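Local coordinates for protein EreC (Klebsiella pneumoniae, PDB 6XCQ) that probably inactivates macrolide antibiotics such as erythromycin by hydrolysing the ester of their lactone ring, thereby giving resistance, at residues 178-188 / 218-229. The protein carries 1 engineered substitution. Sequence-based numbering, arbitrary orientation. Where two conformers were deposited one is given.
Sequences DHLIKPHVDEL and AISGVTRLKLRL
Leu188 enters helix 212-231 as a knob into a hole formed by Ala218, Gly221, Val222 and Leu225, in a near-antiparallel helix pair (150° between the directions of 182-188 and 218-229, their axes 10.3 Å apart). The pair belongs to a helical region lying apart from the central mixed sheet of the esterase fold. This is the tight side. Leu188 CD1 meets Leu225 CD1 at 3.5 Å, while its CD2 branch rests against the backbone of Ala218, where Gly221 lets it come close. The Leu225 methyls point to different neighbours: CD1 also touches Val185 CG2 and lies at the edge of the His184 ring, and CD2 packs on Ile181 CG1 at 3.6 Å. Behind this apolar seam, Ile174, Ala171 and Leu167 of helix 164-177 back 178-188, and Ile252 and Ile255 of helix 244-267 back 218-229.

Toward the exposed Arg224 and Leu180 the packing becomes looser. In one of its two modelled conformers Arg224, bent at chi2 (-97°), lays CD over one face of the His184 ring in a CH-pi contact, 4.2 Å from the centroid, and Ile181 CD1 sits above the centre of its guanidinium; this contact is less certain. Leu180 adds a peripheral contact, CD1 to Arg228 NH2 at 3.7 Å.

Two polar anchors are firmer. Arg228, extended from CG to NE, passes Ile181 and grips the buried carboxylate of Asp178 side-on: NE binds OD2 at 2.9 Å and NH2 binds OD1 at 3.0 Å, each oxygen accepting on its syn lone pair, with the two flat groups nearly coplanar. This salt bridge ties the turn after helix 164-177 to helix 212-231. His184 NE2 donates an almost straight bond (176°) to Gly221 O, meeting that oxygen from the face opposite to the helical donor Leu225 N.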
loop_
_atom_site.group_PDB
_atom_site.type_symbol
_atom_site.label_atom_id
_atom_site.label_comp_id
_atom_site.label_asym_id
_atom_site.label_seq_id
_atom_site.Cartn_x
_atom_site.Cartn_y
_atom_site.Cartn_z
ATOM N N ASP A 178 14.898 1.628 27.929
ATOM C CA ASP A 178 14.386 0.604 28.836
ATOM C C ASP A 178 15.281 -0.625 28.772
ATOM O O ASP A 178 14.864 -1.704 28.329
ATOM C CB ASP A 178 12.917 0.268 28.503
ATOM C CG ASP A 178 12.278 -0.718 29.504
ATOM O OD1 ASP A 178 12.648 -0.757 30.693
ATOM O OD2 ASP A 178 11.382 -1.474 29.100
ATOM N N HIS A 179 16.531 -0.463 29.209
ATOM C CA HIS A 179 17.516 -1.532 29.063
ATOM C C HIS A 179 17.123 -2.804 29.806
ATOM O O HIS A 179 17.587 -3.887 29.431
ATOM C CB HIS A 179 18.894 -1.053 29.538
ATOM C CG HIS A 179 20.017 -1.945 29.109
ATOM N ND1 HIS A 179 20.326 -3.119 29.762
ATOM C CD2 HIS A 179 20.894 -1.845 28.080
ATOM C CE1 HIS A 179 21.347 -3.701 29.159
ATOM N NE2 HIS A 179 21.714 -2.947 28.138
ATOM N N LEU A 180 16.249 -2.701 30.813
ATOM C CA LEU A 180 15.792 -3.876 31.558
ATOM C C LEU A 180 15.176 -4.936 30.655
ATOM O O LEU A 180 15.204 -6.124 30.993
ATOM C CB LEU A 180 14.765 -3.464 32.612
ATOM C CG LEU A 180 15.292 -2.689 33.822
ATOM C CD1 LEU A 180 14.134 -2.104 34.630
ATOM C CD2 LEU A 180 16.171 -3.590 34.665
ATOM N N ILE A 181 14.591 -4.542 29.527
ATOM C CA ILE A 181 13.906 -5.496 28.662
ATOM C C ILE A 181 14.713 -5.795 27.400
ATOM O O ILE A 181 14.223 -6.479 26.493
ATOM C CB ILE A 181 12.472 -5.019 28.337
ATOM C CG1 ILE A 181 11.566 -6.203 27.985
ATOM C CG2 ILE A 181 12.452 -3.960 27.224
ATOM C CD1 ILE A 181 10.978 -6.900 29.180
ATOM N N LYS A 182 15.958 -5.325 27.333
ATOM C CA LYS A 182 16.801 -5.614 26.175
ATOM C C LYS A 182 17.136 -7.094 25.988
ATOM O O LYS A 182 17.214 -7.530 24.826
ATOM C CB LYS A 182 18.087 -4.785 26.257
ATOM C CG LYS A 182 19.132 -5.138 25.210
ATOM C CD LYS A 182 19.454 -3.956 24.312
ATOM C CE LYS A 182 20.807 -4.124 23.641
ATOM N NZ LYS A 182 20.917 -5.402 22.886
ATOM N N PRO A 183 17.375 -7.903 27.029
ATOM C CA PRO A 183 17.587 -9.339 26.765
ATOM C C PRO A 183 16.392 -9.990 26.087
ATOM O O PRO A 183 16.553 -10.836 25.201
ATOM C CB PRO A 183 17.826 -9.924 28.164
ATOM C CG PRO A 183 18.250 -8.779 29.002
ATOM C CD PRO A 183 17.555 -7.577 28.458
ATOM N N HIS A 184 15.188 -9.596 26.498
ATOM C CA HIS A 184 13.963 -10.124 25.914
ATOM C C HIS A 184 13.856 -9.767 24.431
ATOM O O HIS A 184 13.483 -10.614 23.614
ATOM C CB HIS A 184 12.778 -9.597 26.731
ATOM C CG HIS A 184 11.438 -10.096 26.287
ATOM N ND1 HIS A 184 10.855 -11.232 26.806
ATOM C CD2 HIS A 184 10.544 -9.584 25.406
ATOM C CE1 HIS A 184 9.670 -11.412 26.246
ATOM N NE2 HIS A 184 9.457 -10.424 25.395
ATOM N N VAL A 185 14.206 -8.528 24.058
ATOM C CA VAL A 185 14.203 -8.144 22.643
ATOM C C VAL A 185 15.229 -8.959 21.866
ATOM O O VAL A 185 14.993 -9.346 20.712
ATOM C CB VAL A 185 14.460 -6.631 22.480
ATOM C CG1 VAL A 185 14.737 -6.272 21.004
ATOM C CG2 VAL A 185 13.294 -5.825 23.010
ATOM N N ASP A 186 16.384 -9.225 22.480
ATOM C CA ASP A 186 17.445 -9.947 21.784
ATOM C C ASP A 186 17.102 -11.424 21.636
ATOM O O ASP A 186 17.427 -12.044 20.617
ATOM C CB ASP A 186 18.769 -9.762 22.522
ATOM C CG ASP A 186 19.312 -8.355 22.382
ATOM O OD1 ASP A 186 19.316 -7.824 21.251
ATOM O OD2 ASP A 186 19.734 -7.777 23.399
ATOM N N GLU A 187 16.436 -12.000 22.638
ATOM C CA GLU A 187 15.900 -13.345 22.477
ATOM C C GLU A 187 14.937 -13.401 21.294
ATOM O O GLU A 187 15.007 -14.318 20.466
ATOM C CB GLU A 187 15.211 -13.777 23.772
ATOM C CG GLU A 187 14.641 -15.182 23.754
ATOM C CD GLU A 187 14.895 -15.937 25.048
ATOM N N LEU A 188 14.059 -12.400 21.176
ATOM C CA LEU A 188 13.105 -12.360 20.069
ATOM C C LEU A 188 13.815 -12.274 18.728
ATOM O O LEU A 188 13.421 -12.936 17.761
ATOM C CB LEU A 188 12.168 -11.169 20.237
ATOM C CG LEU A 188 10.988 -11.418 21.155
ATOM C CD1 LEU A 188 10.220 -10.119 21.314
ATOM C CD2 LEU A 188 10.105 -12.514 20.555
ATOM N N ALA A 218 7.346 -16.630 20.379
ATOM C CA ALA A 218 7.667 -15.319 19.823
ATOM C C ALA A 218 6.455 -14.398 19.862
ATOM O O ALA A 218 6.572 -13.216 20.207
ATOM C CB ALA A 218 8.192 -15.460 18.392
ATOM N N ILE A 219 5.283 -14.921 19.510
ATOM C CA ILE A 219 4.060 -14.125 19.568
ATOM C C ILE A 219 3.807 -13.652 20.997
ATOM O O ILE A 219 3.509 -12.476 21.242
ATOM C CB ILE A 219 2.874 -14.940 19.019
ATOM C CG1 ILE A 219 2.997 -15.109 17.500
ATOM C CG2 ILE A 219 1.536 -14.307 19.383
ATOM C CD1 ILE A 219 2.059 -16.186 16.954
ATOM N N SER A 220 3.917 -14.565 21.960
ATOM C CA SER A 220 3.733 -14.176 23.353
ATOM C C SER A 220 4.796 -13.173 23.789
ATOM O O SER A 220 4.511 -12.253 24.567
ATOM C CB SER A 220 3.755 -15.415 24.247
ATOM O OG SER A 220 2.722 -16.317 23.880
ATOM N N GLY A 221 6.027 -13.335 23.295
ATOM C CA GLY A 221 7.087 -12.406 23.648
ATOM C C GLY A 221 6.790 -10.994 23.188
ATOM O O GLY A 221 7.052 -10.027 23.907
ATOM N N VAL A 222 6.207 -10.857 21.991
ATOM C CA VAL A 222 5.870 -9.534 21.483
ATOM C C VAL A 222 4.730 -8.928 22.292
ATOM O O VAL A 222 4.758 -7.738 22.626
ATOM C CB VAL A 222 5.552 -9.605 19.975
ATOM C CG1 VAL A 222 4.886 -8.346 19.505
ATOM C CG2 VAL A 222 6.847 -9.806 19.185
ATOM N N THR A 223 3.729 -9.736 22.656
ATOM C CA THR A 223 2.645 -9.220 23.491
ATOM C C THR A 223 3.171 -8.725 24.843
ATOM O O THR A 223 2.780 -7.651 25.317
ATOM C CB THR A 223 1.574 -10.304 23.668
ATOM O OG1 THR A 223 0.923 -10.544 22.401
ATOM C CG2 THR A 223 0.537 -9.884 24.663
ATOM N N ARG A 224 4.064 -9.491 25.476
ATOM C CA ARG A 224 4.652 -9.045 26.738
ATOM C C ARG A 224 5.317 -7.687 26.575
ATOM O O ARG A 224 5.115 -6.778 27.391
ATOM C CB ARG A 224 5.661 -10.079 27.248
ATOM C CG ARG A 224 6.183 -9.816 28.671
ATOM C CD ARG A 224 7.535 -9.095 28.681
ATOM N NE ARG A 224 8.281 -9.319 29.915
ATOM C CZ ARG A 224 8.197 -8.554 30.999
ATOM N NH1 ARG A 224 7.378 -7.503 31.026
ATOM N NH2 ARG A 224 8.928 -8.852 32.068
ATOM N N LEU A 225 6.100 -7.523 25.508
ATOM C CA LEU A 225 6.787 -6.256 25.273
ATOM C C LEU A 225 5.806 -5.122 25.042
ATOM O O LEU A 225 6.021 -4.005 25.519
ATOM C CB LEU A 225 7.709 -6.376 24.061
ATOM C CG LEU A 225 9.169 -6.639 24.388
ATOM C CD1 LEU A 225 9.882 -7.130 23.150
ATOM C CD2 LEU A 225 9.830 -5.388 24.953
ATOM N N LYS A 226 4.752 -5.389 24.267
ATOM C CA LYS A 226 3.768 -4.365 23.934
ATOM C C LYS A 226 3.086 -3.819 25.177
ATOM O O LYS A 226 2.842 -2.611 25.288
ATOM C CB LYS A 226 2.718 -4.963 23.011
ATOM C CG LYS A 226 1.682 -3.980 22.517
ATOM C CD LYS A 226 0.612 -4.720 21.735
ATOM C CE LYS A 226 -0.764 -4.142 21.992
ATOM N NZ LYS A 226 -1.051 -3.018 21.071
ATOM N N LEU A 227 2.716 -4.709 26.094
ATOM C CA LEU A 227 2.008 -4.287 27.300
ATOM C C LEU A 227 2.946 -3.603 28.293
ATOM O O LEU A 227 2.534 -2.678 29.003
ATOM C CB LEU A 227 1.324 -5.496 27.942
ATOM C CG LEU A 227 -0.102 -5.878 27.502
ATOM C CD1 LEU A 227 -0.304 -5.746 26.020
ATOM C CD2 LEU A 227 -0.437 -7.294 27.952
ATOM N N ARG A 228 4.204 -4.030 28.359
ATOM C CA ARG A 228 5.146 -3.341 29.232
ATOM C C ARG A 228 5.376 -1.911 28.754
ATOM O O ARG A 228 5.330 -0.964 29.551
ATOM C CB ARG A 228 6.469 -4.101 29.316
ATOM C CG ARG A 228 7.503 -3.345 30.168
ATOM C CD ARG A 228 8.853 -4.057 30.255
ATOM N NE ARG A 228 9.882 -3.215 30.872
ATOM C CZ ARG A 228 10.070 -3.083 32.188
ATOM N NH1 ARG A 228 9.281 -3.714 33.055
ATOM N NH2 ARG A 228 11.034 -2.289 32.643
ATOM N N LEU A 229 5.577 -1.725 27.446
ATOM C CA LEU A 229 5.875 -0.388 26.940
ATOM C C LEU A 229 4.704 0.553 27.154
ATOM O O LEU A 229 4.891 1.711 27.542
ATOM C CB LEU A 229 6.233 -0.439 25.453
ATOM C CG LEU A 229 7.716 -0.577 25.102
ATOM C CD1 LEU A 229 8.410 0.769 25.097
ATOM C CD2 LEU A 229 8.413 -1.521 26.060
#